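Long-range contacts in ORF10 (Moritella marina, PDB 6RIW), which probably condenses acyl chains as the ketosynthase–chain length factor part of a polyunsaturated fatty acid synthase subunit: residues P151-T156 against L606-N611; E503-G508 against I910-Q915; A767-P772 against D784-L789; V761-D766 against L851-N856; K163-N168 against Q956-H961. All blocks are in the same frame, centred on the assembly; numbering follows the deposited sequence.

Interaction 1 (P151-T156 against L606-N611); sequences PDFQLT and LQQGIN
The carboxamide of Gln608 meets the backbone of Asp152-Gln154 through both its polar ends. NE2 donates to Asp152 O at 3.0 Å, close to the amide plane and fairly straight (163° at the hydrogen). OE1 accepts a hydrogen bond from Gln154 N at 2.9 Å, but that N-H stands above the carbonyl plane and misses the lone pairs. CG lies anti to the carbonyl carbon (chi1 -65°), which sends the chain off the helix end toward the loop. There the amide crosses Phe153 at about a right angle, planes 71° apart, with OE1 3.6 Å from CD1. The Gln154 side chain also crosses it, while its own OE1 binds Val944 N. Asn942 O is a second acceptor for Gln608 NE2. Shortened to an alanine, Gln608 would probably leave Asp152 O and Gln154 N without these mates and open a gap beside Phe153. The last turn of helix 597-608, closed by a Schellman motif at Gly609, thus joins the two ketosynthase-like halves through a neutral amide that pairs one donor and one acceptor with the loop backbone.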
# COMPACT_ATOMS: atom_id res chain seq x y z
N PRO A 151 -11.31 40.59 -8.89
CA PRO A 151 -11.32 39.77 -10.11
C PRO A 151 -9.93 39.45 -10.63
O PRO A 151 -9.78 38.48 -11.38
CB PRO A 151 -12.10 40.63 -11.11
CG PRO A 151 -11.99 42.03 -10.57
CD PRO A 151 -11.99 41.88 -9.08
N ASP A 152 -8.92 40.22 -10.25
CA ASP A 152 -7.55 39.97 -10.69
C ASP A 152 -6.72 39.25 -9.64
O ASP A 152 -5.50 39.12 -9.81
CB ASP A 152 -6.89 41.30 -11.08
CG ASP A 152 -7.61 41.98 -12.25
OD1 ASP A 152 -8.08 41.28 -13.19
OD2 ASP A 152 -7.71 43.23 -12.23
N PHE A 153 -7.32 38.81 -8.54
CA PHE A 153 -6.59 37.96 -7.61
C PHE A 153 -6.09 36.71 -8.32
O PHE A 153 -6.79 36.13 -9.16
CB PHE A 153 -7.47 37.56 -6.42
CG PHE A 153 -6.77 36.62 -5.48
CD1 PHE A 153 -5.99 37.12 -4.45
CD2 PHE A 153 -6.84 35.25 -5.66
CE1 PHE A 153 -5.31 36.27 -3.60
CE2 PHE A 153 -6.15 34.39 -4.80
CZ PHE A 153 -5.40 34.91 -3.78
N GLN A 154 -4.86 36.29 -7.99
CA GLN A 154 -4.28 35.07 -8.55
C GLN A 154 -3.61 34.28 -7.44
O GLN A 154 -2.75 34.80 -6.73
CB GLN A 154 -3.23 35.37 -9.62
CG GLN A 154 -3.74 35.90 -10.92
CD GLN A 154 -2.57 36.14 -11.84
OE1 GLN A 154 -1.68 36.94 -11.52
NE2 GLN A 154 -2.52 35.44 -12.95
N LEU A 155 -4.00 33.02 -7.29
CA LEU A 155 -3.29 32.14 -6.38
C LEU A 155 -2.02 31.62 -7.03
O LEU A 155 -1.98 31.36 -8.24
CB LEU A 155 -4.20 30.97 -5.99
CG LEU A 155 -3.69 30.00 -4.92
CD1 LEU A 155 -3.57 30.70 -3.59
CD2 LEU A 155 -4.71 28.85 -4.84
N THR A 156 -0.97 31.46 -6.23
CA THR A 156 0.26 30.88 -6.75
C THR A 156 0.20 29.36 -6.71
O THR A 156 -0.49 28.77 -5.87
CB THR A 156 1.49 31.39 -5.98
OG1 THR A 156 1.40 30.99 -4.61
CG2 THR A 156 1.58 32.93 -6.05
N LEU A 606 1.89 38.94 -1.26
CA LEU A 606 3.14 39.66 -1.48
C LEU A 606 3.28 40.06 -2.94
O LEU A 606 3.45 41.24 -3.27
CB LEU A 606 4.32 38.79 -1.03
CG LEU A 606 5.62 39.52 -0.71
CD1 LEU A 606 5.39 40.52 0.40
CD2 LEU A 606 6.68 38.51 -0.32
N GLN A 607 3.21 39.08 -3.84
CA GLN A 607 3.52 39.38 -5.23
C GLN A 607 2.51 40.33 -5.84
O GLN A 607 2.89 41.14 -6.70
CB GLN A 607 3.61 38.09 -6.04
CG GLN A 607 4.89 37.32 -5.73
CD GLN A 607 4.89 35.93 -6.28
OE1 GLN A 607 4.31 35.65 -7.33
NE2 GLN A 607 5.56 35.02 -5.58
N GLN A 608 1.24 40.27 -5.41
CA GLN A 608 0.25 41.11 -6.05
C GLN A 608 0.21 42.52 -5.47
O GLN A 608 -0.46 43.38 -6.04
CB GLN A 608 -1.14 40.47 -5.97
CG GLN A 608 -1.20 39.15 -6.78
CD GLN A 608 -2.59 38.87 -7.32
OE1 GLN A 608 -3.46 38.44 -6.59
NE2 GLN A 608 -2.80 39.10 -8.62
N GLY A 609 0.90 42.75 -4.36
CA GLY A 609 1.08 44.09 -3.84
C GLY A 609 0.10 44.50 -2.78
O GLY A 609 -0.05 45.70 -2.52
N ILE A 610 -0.58 43.55 -2.13
CA ILE A 610 -1.58 43.86 -1.12
C ILE A 610 -0.99 43.49 0.24
O ILE A 610 -0.79 42.31 0.55
CB ILE A 610 -2.90 43.13 -1.37
CG1 ILE A 610 -3.45 43.54 -2.73
CG2 ILE A 610 -3.89 43.44 -0.25
CD1 ILE A 610 -3.84 45.01 -2.86
N ASN A 611 -0.71 44.51 1.05
CA ASN A 611 -0.02 44.33 2.32
C ASN A 611 -1.08 44.24 3.42
O ASN A 611 -1.49 45.25 3.98
CB ASN A 611 0.97 45.48 2.58
CG ASN A 611 1.67 45.37 3.93
OD1 ASN A 611 1.94 44.27 4.43
ND2 ASN A 611 1.99 46.52 4.53

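Interaction 2 (E503-G508 against I910-Q915); sequences EQRWKG and IKLGGQ
A type I turn, Gln504 to Lys507, in the second ketosynthase-like half packs against the glycine pair that follows strand 907-911. Gln504 O is the hub: it takes Lys507 N within the turn and, from the opposite face of its plane, Gly914 N at 3.2 Å. Gly913 CA adds a CA-H...O contact to Gln504 O at 3.3 Å; a CB on Gly913 would clash with this same oxygen. Arg505, bent at chi2 (73°), runs alongside Leu912 and points the same way, its CD 3.7 Å from Leu912 CB. Leu912 CD2 sits over one face of the guanidinium, toward its rim, while the charge goes to Glu743 and Glu587. With a methionine in place of Arg505, both carboxylates would probably be left without this mate. Lys911 CD lies 3.4 Å from Gln504 NE2, and the two chains cross at about a right angle. A water donates to Leu912 O. The join therefore rests on one shared carbonyl and close glycine backbone, with the arginine's charge spent on acids beyond it.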
# COMPACT_ATOMS: atom_id res chain seq x y z
N GLU A 503 -24.35 15.51 -4.53
CA GLU A 503 -24.02 16.93 -4.46
C GLU A 503 -22.67 17.22 -3.80
O GLU A 503 -21.98 18.14 -4.23
CB GLU A 503 -25.13 17.70 -3.72
CG GLU A 503 -26.29 17.92 -4.65
CD GLU A 503 -27.08 19.20 -4.37
OE1 GLU A 503 -27.02 19.72 -3.23
OE2 GLU A 503 -27.78 19.65 -5.32
N GLN A 504 -22.28 16.47 -2.77
CA GLN A 504 -21.03 16.75 -2.07
C GLN A 504 -19.88 15.84 -2.50
O GLN A 504 -18.77 15.98 -1.98
CB GLN A 504 -21.23 16.60 -0.57
CG GLN A 504 -22.12 17.68 0.04
CD GLN A 504 -22.41 17.35 1.48
OE1 GLN A 504 -21.49 17.16 2.27
NE2 GLN A 504 -23.69 17.26 1.84
N ARG A 505 -20.11 14.93 -3.43
CA ARG A 505 -19.13 13.89 -3.71
C ARG A 505 -17.81 14.46 -4.25
O ARG A 505 -16.74 13.91 -3.96
CB ARG A 505 -19.71 12.88 -4.70
CG ARG A 505 -18.77 11.68 -5.03
CD ARG A 505 -18.70 10.70 -3.85
NE ARG A 505 -17.63 9.71 -4.01
CZ ARG A 505 -16.37 9.94 -3.65
NH1 ARG A 505 -16.00 11.12 -3.14
NH2 ARG A 505 -15.45 8.97 -3.79
N TRP A 506 -17.86 15.51 -5.07
CA TRP A 506 -16.63 16.18 -5.54
C TRP A 506 -16.38 17.52 -4.83
O TRP A 506 -15.63 18.37 -5.33
CB TRP A 506 -16.67 16.41 -7.05
CG TRP A 506 -16.54 15.16 -7.88
CD1 TRP A 506 -16.47 13.86 -7.44
CD2 TRP A 506 -16.48 15.10 -9.31
NE1 TRP A 506 -16.35 13.00 -8.52
CE2 TRP A 506 -16.37 13.74 -9.68
CE3 TRP A 506 -16.49 16.08 -10.32
CZ2 TRP A 506 -16.27 13.33 -11.02
CZ3 TRP A 506 -16.39 15.67 -11.66
CH2 TRP A 506 -16.30 14.30 -11.99
N LYS A 507 -16.97 17.71 -3.65
CA LYS A 507 -16.84 18.98 -2.93
C LYS A 507 -17.23 20.16 -3.82
O LYS A 507 -16.68 21.27 -3.69
CB LYS A 507 -15.41 19.15 -2.37
CG LYS A 507 -15.07 18.19 -1.26
CD LYS A 507 -13.67 18.43 -0.66
CE LYS A 507 -13.52 17.61 0.62
NZ LYS A 507 -12.32 17.94 1.46
N GLY A 508 -18.19 19.92 -4.72
CA GLY A 508 -18.71 20.96 -5.59
C GLY A 508 -17.81 21.32 -6.74
O GLY A 508 -18.16 22.23 -7.50
N ILE A 910 -22.42 8.97 7.22
CA ILE A 910 -21.21 9.68 6.79
C ILE A 910 -21.28 9.84 5.28
O ILE A 910 -21.45 8.85 4.56
CB ILE A 910 -19.94 8.94 7.22
CG1 ILE A 910 -19.86 8.92 8.75
CG2 ILE A 910 -18.71 9.60 6.62
CD1 ILE A 910 -19.10 7.75 9.30
N LYS A 911 -21.19 11.08 4.82
CA LYS A 911 -21.25 11.38 3.39
C LYS A 911 -19.85 11.34 2.80
O LYS A 911 -18.88 11.78 3.43
CB LYS A 911 -21.89 12.75 3.14
CG LYS A 911 -23.40 12.74 3.31
CD LYS A 911 -24.01 14.12 3.11
CE LYS A 911 -25.53 14.08 3.16
NZ LYS A 911 -26.10 13.30 2.02
N LEU A 912 -19.74 10.80 1.59
CA LEU A 912 -18.48 10.84 0.86
C LEU A 912 -18.29 12.24 0.27
O LEU A 912 -19.24 12.99 0.06
CB LEU A 912 -18.47 9.77 -0.23
CG LEU A 912 -18.08 8.37 0.27
CD1 LEU A 912 -19.18 7.78 1.13
CD2 LEU A 912 -17.80 7.46 -0.92
N GLY A 913 -17.03 12.58 -0.01
CA GLY A 913 -16.73 13.94 -0.39
C GLY A 913 -16.65 14.79 0.86
O GLY A 913 -16.09 14.37 1.88
N GLY A 914 -17.22 15.98 0.82
CA GLY A 914 -17.21 16.83 1.99
C GLY A 914 -17.70 18.22 1.64
O GLY A 914 -18.36 18.42 0.62
N GLN A 915 -17.36 19.16 2.52
CA GLN A 915 -17.76 20.56 2.36
C GLN A 915 -17.48 21.08 0.95
O GLN A 915 -16.45 20.79 0.35
CB GLN A 915 -16.99 21.40 3.39
CG GLN A 915 -17.25 22.89 3.32
CD GLN A 915 -16.91 23.55 4.63
OE1 GLN A 915 -15.77 23.49 5.09
NE2 GLN A 915 -17.90 24.17 5.25
O HOH W 1 -20.08 15.20 2.16
O HOH W 2 -14.09 20.50 1.83

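Interaction 3 (A767-P772 against D784-L789); sequences AVSFAP and DKALTL
Across this contact the flat groups are peptide planes, and the Phe770 carbonyl is the one used: Lys785 NZ donates to Phe770 O at 2.8 Å, lying in the carbonyl plane with a C=O...N angle of 160°. The Phe770 ring itself leaves from the other side of the strand, where Arg671 makes a cation-pi contact with it and helix 668-682 packs against it. Strand 763-772 and helix 776-790 are consecutive elements of the thiolase-like fold, in the C-terminal part of the second ketosynthase-like half. The helix folds back over the strand: segments 767-772 and 784-789 run nearly antiparallel, at 155°, and approach to 7.0 Å between their axes. Small residues permit this: Ser769 and Ala786 have their CA atoms 5.0 Å apart. Lys785 is extended beyond CG, and this reach carries its amine along the strand as far as Phe770, past Ser769, whose CB touches Lys785 CB. At the other end Leu789, its CG anti to the backbone N (chi1 -174°), brings CD2 to 3.6 Å from Ala767 CB. That methyl group of Ala767 also presses on the helix backbone, 3.3 Å from Ala786 O.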
# COMPACT_ATOMS: atom_id res chain seq x y z
N ALA A 767 -9.24 -22.30 -9.46
CA ALA A 767 -7.93 -21.96 -9.96
C ALA A 767 -7.83 -20.45 -10.13
O ALA A 767 -8.81 -19.80 -10.50
CB ALA A 767 -7.64 -22.64 -11.30
N VAL A 768 -6.64 -19.92 -9.88
CA VAL A 768 -6.28 -18.57 -10.33
C VAL A 768 -4.89 -18.67 -10.93
O VAL A 768 -3.99 -19.27 -10.33
CB VAL A 768 -6.33 -17.53 -9.19
CG1 VAL A 768 -5.35 -17.86 -8.07
CG2 VAL A 768 -6.08 -16.10 -9.75
N SER A 769 -4.73 -18.16 -12.15
CA SER A 769 -3.46 -18.23 -12.85
C SER A 769 -3.17 -16.88 -13.47
O SER A 769 -4.09 -16.11 -13.75
CB SER A 769 -3.47 -19.29 -13.95
OG SER A 769 -3.63 -20.57 -13.37
N PHE A 770 -1.88 -16.60 -13.72
CA PHE A 770 -1.43 -15.34 -14.29
C PHE A 770 -0.48 -15.59 -15.45
O PHE A 770 0.20 -16.62 -15.49
CB PHE A 770 -0.69 -14.50 -13.24
CG PHE A 770 -1.55 -14.10 -12.08
CD1 PHE A 770 -1.76 -14.97 -11.02
CD2 PHE A 770 -2.16 -12.86 -12.06
CE1 PHE A 770 -2.57 -14.61 -9.96
CE2 PHE A 770 -2.97 -12.49 -10.97
CZ PHE A 770 -3.16 -13.38 -9.93
N ALA A 771 -0.39 -14.62 -16.36
CA ALA A 771 0.60 -14.62 -17.42
C ALA A 771 1.07 -13.19 -17.60
O ALA A 771 0.26 -12.26 -17.48
CB ALA A 771 0.04 -15.17 -18.74
N PRO A 772 2.37 -12.97 -17.83
CA PRO A 772 2.84 -11.60 -18.08
C PRO A 772 2.24 -11.04 -19.36
O PRO A 772 2.05 -11.76 -20.35
CB PRO A 772 4.37 -11.76 -18.22
CG PRO A 772 4.68 -13.08 -17.62
CD PRO A 772 3.47 -13.94 -17.84
N ASP A 784 -5.17 -21.08 -20.26
CA ASP A 784 -4.74 -22.48 -20.33
C ASP A 784 -4.18 -22.95 -19.00
O ASP A 784 -4.43 -24.09 -18.57
CB ASP A 784 -3.70 -22.65 -21.44
CG ASP A 784 -3.13 -24.07 -21.48
OD1 ASP A 784 -3.93 -25.03 -21.64
OD2 ASP A 784 -1.90 -24.23 -21.33
N LYS A 785 -3.40 -22.10 -18.33
CA LYS A 785 -2.88 -22.48 -17.02
C LYS A 785 -4.02 -22.70 -16.04
O LYS A 785 -4.00 -23.66 -15.26
CB LYS A 785 -1.95 -21.41 -16.46
CG LYS A 785 -0.66 -21.16 -17.20
CD LYS A 785 0.17 -20.15 -16.40
CE LYS A 785 1.28 -19.55 -17.22
NZ LYS A 785 2.05 -18.53 -16.42
N ALA A 786 -5.02 -21.81 -16.05
CA ALA A 786 -6.08 -21.89 -15.06
C ALA A 786 -6.98 -23.09 -15.32
O ALA A 786 -7.43 -23.75 -14.38
CB ALA A 786 -6.87 -20.58 -15.05
N LEU A 787 -7.23 -23.40 -16.60
CA LEU A 787 -8.06 -24.56 -16.91
C LEU A 787 -7.35 -25.85 -16.51
O LEU A 787 -7.97 -26.76 -15.95
CB LEU A 787 -8.44 -24.57 -18.39
CG LEU A 787 -9.36 -23.43 -18.84
CD1 LEU A 787 -9.26 -23.18 -20.35
CD2 LEU A 787 -10.80 -23.68 -18.42
N THR A 788 -6.04 -25.92 -16.77
CA THR A 788 -5.24 -27.07 -16.35
C THR A 788 -5.25 -27.23 -14.83
O THR A 788 -5.40 -28.35 -14.30
CB THR A 788 -3.80 -26.91 -16.84
OG1 THR A 788 -3.79 -26.83 -18.27
CG2 THR A 788 -2.91 -28.07 -16.36
N LEU A 789 -5.07 -26.12 -14.11
CA LEU A 789 -5.10 -26.17 -12.65
C LEU A 789 -6.46 -26.60 -12.14
O LEU A 789 -6.56 -27.39 -11.20
CB LEU A 789 -4.69 -24.81 -12.08
CG LEU A 789 -4.53 -24.71 -10.55
CD1 LEU A 789 -3.44 -25.66 -10.04
CD2 LEU A 789 -4.24 -23.26 -10.14

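Interaction 4 (V761-D766 against L851-N856); sequences VYARID and LLLDQN
Asp854, in the last turn of helix 841-854, reaches across to Tyr762 close to strand 763-772. Its CB lies 3.6 Å from Tyr762 O and touches the ring at CD1. CG stands anti to the backbone N (chi1 -169°), which swings the carboxylate over to the tyrosine, and it comes 3.8 Å from Tyr762 CD1. At the tip the two oxygens part. OD2 stays beside the ring, near CD1 and CE1, whereas OD1 turns to the backbone and approaches Tyr762 O to 3.4 Å. Asp854 OD1 and Tyr762 O are both acceptors and do not bond; OD1 accepts a hydrogen bond from His889 N, and the His889 ring stacks with that of Tyr762. Carboxylate and phenol planes are inclined by 61°.

The remaining contacts are apolar. Leu851, one turn earlier on the helix, brings CD2 to 4.3 Å from Tyr762 CE1, and Leu853 CD1 packs on Ala763 CB at 4.0 Å. Beyond them the tyrosine hydroxyl binds Asp567, and strands 469-478 and 876-884 pair with the strand on its two sides. The contact thus lays the C-terminal end of a helix against the N-terminal part of a strand inside the sheet. With an acid so near a backbone carbonyl, the bond from His889 N probably offsets part of the unfavourable pairing of oxygens, while the leucines, alanine and ring supply the cohesion between the two segments.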
# COMPACT_ATOMS: atom_id res chain seq x y z
N VAL A 761 -21.07 -23.01 1.57
CA VAL A 761 -20.29 -22.68 0.39
C VAL A 761 -21.17 -21.97 -0.64
O VAL A 761 -22.19 -22.51 -1.08
CB VAL A 761 -19.65 -23.94 -0.22
CG1 VAL A 761 -18.88 -23.57 -1.47
CG2 VAL A 761 -18.74 -24.59 0.82
N TYR A 762 -20.77 -20.75 -1.01
CA TYR A 762 -21.37 -20.11 -2.18
C TYR A 762 -20.90 -20.78 -3.45
O TYR A 762 -21.71 -21.27 -4.25
CB TYR A 762 -21.03 -18.62 -2.22
CG TYR A 762 -21.76 -17.74 -1.21
CD1 TYR A 762 -23.01 -17.22 -1.50
CD2 TYR A 762 -21.17 -17.41 0.01
CE1 TYR A 762 -23.67 -16.38 -0.61
CE2 TYR A 762 -21.81 -16.57 0.91
CZ TYR A 762 -23.07 -16.06 0.59
OH TYR A 762 -23.71 -15.26 1.49
N ALA A 763 -19.58 -20.81 -3.65
CA ALA A 763 -18.93 -21.35 -4.84
C ALA A 763 -17.48 -21.62 -4.44
O ALA A 763 -17.02 -21.16 -3.39
CB ALA A 763 -19.00 -20.35 -6.02
N ARG A 764 -16.79 -22.39 -5.26
CA ARG A 764 -15.37 -22.66 -5.05
C ARG A 764 -14.55 -21.90 -6.07
O ARG A 764 -14.94 -21.81 -7.24
CB ARG A 764 -15.07 -24.16 -5.16
CG ARG A 764 -15.30 -24.86 -3.86
CD ARG A 764 -15.06 -26.36 -3.95
NE ARG A 764 -15.58 -26.89 -2.70
CZ ARG A 764 -16.84 -27.28 -2.53
NH1 ARG A 764 -17.23 -27.72 -1.34
NH2 ARG A 764 -17.68 -27.28 -3.56
N ILE A 765 -13.40 -21.38 -5.64
CA ILE A 765 -12.39 -20.90 -6.58
C ILE A 765 -11.48 -22.09 -6.89
O ILE A 765 -10.65 -22.50 -6.07
CB ILE A 765 -11.59 -19.72 -6.03
CG1 ILE A 765 -12.54 -18.61 -5.58
CG2 ILE A 765 -10.67 -19.20 -7.13
CD1 ILE A 765 -11.84 -17.36 -4.94
N ASP A 766 -11.62 -22.65 -8.09
CA ASP A 766 -10.86 -23.84 -8.44
C ASP A 766 -9.45 -23.50 -8.92
O ASP A 766 -8.55 -24.33 -8.81
CB ASP A 766 -11.59 -24.64 -9.52
CG ASP A 766 -12.74 -25.46 -8.96
OD1 ASP A 766 -12.71 -25.80 -7.76
OD2 ASP A 766 -13.68 -25.75 -9.72
N LEU A 851 -22.35 -15.47 -6.63
CA LEU A 851 -23.81 -15.44 -6.41
C LEU A 851 -24.54 -16.22 -7.50
O LEU A 851 -25.49 -16.96 -7.19
CB LEU A 851 -24.32 -13.99 -6.35
CG LEU A 851 -23.97 -13.11 -5.13
CD1 LEU A 851 -24.38 -11.63 -5.35
CD2 LEU A 851 -24.59 -13.63 -3.82
N LEU A 852 -24.12 -16.09 -8.76
CA LEU A 852 -24.76 -16.82 -9.85
C LEU A 852 -24.59 -18.32 -9.68
O LEU A 852 -25.54 -19.08 -9.89
CB LEU A 852 -24.17 -16.40 -11.20
CG LEU A 852 -24.52 -15.01 -11.74
CD1 LEU A 852 -24.00 -14.88 -13.18
CD2 LEU A 852 -26.02 -14.76 -11.68
N LEU A 853 -23.38 -18.77 -9.35
CA LEU A 853 -23.14 -20.19 -9.11
C LEU A 853 -23.87 -20.71 -7.88
O LEU A 853 -24.33 -21.86 -7.88
CB LEU A 853 -21.65 -20.44 -8.99
CG LEU A 853 -20.88 -20.26 -10.29
CD1 LEU A 853 -19.40 -20.19 -9.96
CD2 LEU A 853 -21.17 -21.38 -11.27
N ASP A 854 -24.00 -19.89 -6.83
CA ASP A 854 -24.77 -20.29 -5.67
C ASP A 854 -26.25 -20.53 -6.00
O ASP A 854 -26.92 -21.29 -5.30
CB ASP A 854 -24.66 -19.24 -4.57
CG ASP A 854 -25.23 -19.73 -3.25
OD1 ASP A 854 -24.80 -20.81 -2.80
OD2 ASP A 854 -26.11 -19.07 -2.67
N GLN A 855 -26.76 -19.86 -7.03
CA GLN A 855 -28.14 -19.99 -7.49
C GLN A 855 -28.35 -21.15 -8.47
O GLN A 855 -29.48 -21.38 -8.89
CB GLN A 855 -28.59 -18.70 -8.18
CG GLN A 855 -28.78 -17.53 -7.29
CD GLN A 855 -28.78 -16.19 -8.06
OE1 GLN A 855 -28.65 -15.13 -7.46
NE2 GLN A 855 -28.90 -16.25 -9.39
N ASN A 856 -27.28 -21.84 -8.87
CA ASN A 856 -27.37 -22.83 -9.94
C ASN A 856 -28.33 -23.96 -9.54
O ASN A 856 -28.26 -24.48 -8.43
CB ASN A 856 -25.98 -23.40 -10.24
CG ASN A 856 -26.01 -24.44 -11.35
OD1 ASN A 856 -26.59 -24.22 -12.41
ND2 ASN A 856 -25.36 -25.59 -11.11

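Interaction 5 (K163-N168 against Q956-H961); sequences KTHADN and QGISAH
Two hydrogen bonds from the Gln956 side chain hold the backbone of Thr164-Ala166. NE2 donates to Thr164 O at 2.9 Å, approaching nearly along the C=O axis although the acceptor lies 27° out of the amide plane. OE1 receives Ala166 N, also at 2.9 Å, with the N-H tilted from the carbonyl plane. The Gln956 chain, extended beyond CG (chi2 179°), carries the amide out to both peptide groups, where it spans His165, whose CA is 3.6 Å from OE1.

Within the loop, His165 ND1 accepts from Asp167 N at 3.0 Å, with the N-H at the ring edge and in its plane; this bond fixes how the imidazole is turned. The residues 166-168 begin a short 3-10 segment in the first ketosynthase-like half, and the 956-961 loop, from the C-terminal part of the chain, packs against it. Asp167 points on to a salt bridge with Arg873 of the second half and to the hydroxyls of Tyr82 and Tyr708.

Outward of these bonds comes the packing. Ile958 lays CD1 over one face of the His165 ring, 3.4 Å from NE2, a buried nitrogen with no polar partner in the model. Its CG2 touches the same ring at CE1. CG1, on the way to CD1, also meets Ala166 CB at 4.2 Å, and that methyl lies 3.6 Å from Gln956 OE1.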
# COMPACT_ATOMS: atom_id res chain seq x y z
N LYS A 163 5.69 19.10 -15.52
CA LYS A 163 4.93 18.15 -16.32
C LYS A 163 5.15 16.76 -15.75
O LYS A 163 6.28 16.33 -15.52
CB LYS A 163 5.37 18.21 -17.78
CG LYS A 163 4.89 19.46 -18.48
CD LYS A 163 5.57 19.67 -19.83
CE LYS A 163 4.64 20.38 -20.81
NZ LYS A 163 5.35 20.75 -22.06
N THR A 164 4.05 16.06 -15.48
CA THR A 164 4.11 14.82 -14.70
C THR A 164 3.29 13.74 -15.39
O THR A 164 2.10 13.94 -15.68
CB THR A 164 3.61 15.08 -13.27
OG1 THR A 164 4.43 16.09 -12.68
CG2 THR A 164 3.69 13.81 -12.44
N HIS A 165 3.93 12.60 -15.66
CA HIS A 165 3.26 11.46 -16.28
C HIS A 165 2.23 10.86 -15.33
O HIS A 165 2.51 10.64 -14.14
CB HIS A 165 4.30 10.39 -16.65
CG HIS A 165 3.80 9.34 -17.61
ND1 HIS A 165 2.95 8.32 -17.24
CD2 HIS A 165 4.09 9.12 -18.92
CE1 HIS A 165 2.71 7.54 -18.28
NE2 HIS A 165 3.40 8.00 -19.31
N ALA A 166 1.05 10.57 -15.87
CA ALA A 166 -0.06 10.03 -15.08
C ALA A 166 0.31 8.78 -14.28
O ALA A 166 -0.28 8.53 -13.22
CB ALA A 166 -1.23 9.69 -16.02
N ASP A 167 1.25 7.97 -14.77
CA ASP A 167 1.60 6.75 -14.03
C ASP A 167 2.15 7.07 -12.64
O ASP A 167 2.19 6.20 -11.77
CB ASP A 167 2.64 5.92 -14.81
CG ASP A 167 2.04 5.11 -15.98
OD1 ASP A 167 0.79 5.01 -16.11
OD2 ASP A 167 2.83 4.54 -16.77
N ASN A 168 2.61 8.31 -12.40
CA ASN A 168 3.03 8.72 -11.07
C ASN A 168 1.88 8.75 -10.05
O ASN A 168 2.15 8.84 -8.85
CB ASN A 168 3.70 10.09 -11.16
CG ASN A 168 5.09 9.99 -11.77
OD1 ASN A 168 5.96 9.33 -11.21
ND2 ASN A 168 5.29 10.62 -12.93
N GLN A 956 -3.99 12.85 -20.82
CA GLN A 956 -2.65 12.73 -21.38
C GLN A 956 -2.55 11.77 -22.57
O GLN A 956 -1.52 11.77 -23.25
CB GLN A 956 -1.66 12.29 -20.29
CG GLN A 956 -1.42 13.41 -19.29
CD GLN A 956 -0.46 13.01 -18.17
OE1 GLN A 956 0.27 12.04 -18.27
NE2 GLN A 956 -0.46 13.80 -17.10
N GLY A 957 -3.58 10.97 -22.84
CA GLY A 957 -3.51 10.01 -23.94
C GLY A 957 -2.48 8.92 -23.76
O GLY A 957 -1.78 8.58 -24.72
N ILE A 958 -2.36 8.37 -22.55
CA ILE A 958 -1.34 7.36 -22.28
C ILE A 958 -1.71 6.07 -22.98
O ILE A 958 -2.85 5.60 -22.88
CB ILE A 958 -1.18 7.12 -20.77
CG1 ILE A 958 -0.84 8.41 -20.03
CG2 ILE A 958 -0.11 6.06 -20.51
CD1 ILE A 958 0.44 9.10 -20.48
N SER A 959 -0.76 5.49 -23.70
CA SER A 959 -1.05 4.26 -24.42
C SER A 959 -1.11 3.07 -23.47
O SER A 959 -0.46 3.04 -22.41
CB SER A 959 0.03 4.00 -25.47
OG SER A 959 1.28 3.87 -24.79
N ALA A 960 -1.90 2.07 -23.85
CA ALA A 960 -2.06 0.90 -23.00
C ALA A 960 -0.83 0.01 -23.04
O ALA A 960 0.01 0.10 -23.94
CB ALA A 960 -3.28 0.09 -23.44
N HIS A 961 -0.73 -0.89 -22.07
CA HIS A 961 0.43 -1.76 -22.00
C HIS A 961 0.59 -2.59 -23.27
O HIS A 961 1.72 -2.83 -23.72
CB HIS A 961 0.33 -2.69 -20.79
CG HIS A 961 0.74 -2.03 -19.52
ND1 HIS A 961 1.91 -1.32 -19.40
CD2 HIS A 961 0.12 -1.96 -18.31
CE1 HIS A 961 2.01 -0.85 -18.16
NE2 HIS A 961 0.93 -1.22 -17.49

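How the interactions relate
From the N terminus, the loop between helices 129-148 and 174-183 supplies the first segments of interactions 1 and 5. Interaction 5 closes the longest loop, running to the C-terminal tail, and encloses interactions 2, 3 and 4. Interaction 1 ends earlier, on helix 597-608, joining the two ketosynthase-like halves; it crosses both interaction 2 and interaction 5. Interaction 2 brings the end of strand 907-911 against the loop after helix 484-492 and spans interactions 3 and 4. These last two share strand 763-772: interaction 4 uses its N-terminal part, and interaction 3, the shorter loop, lies within it. Interactions 1 and 4 are farthest apart, their centres about 62 Å from each other.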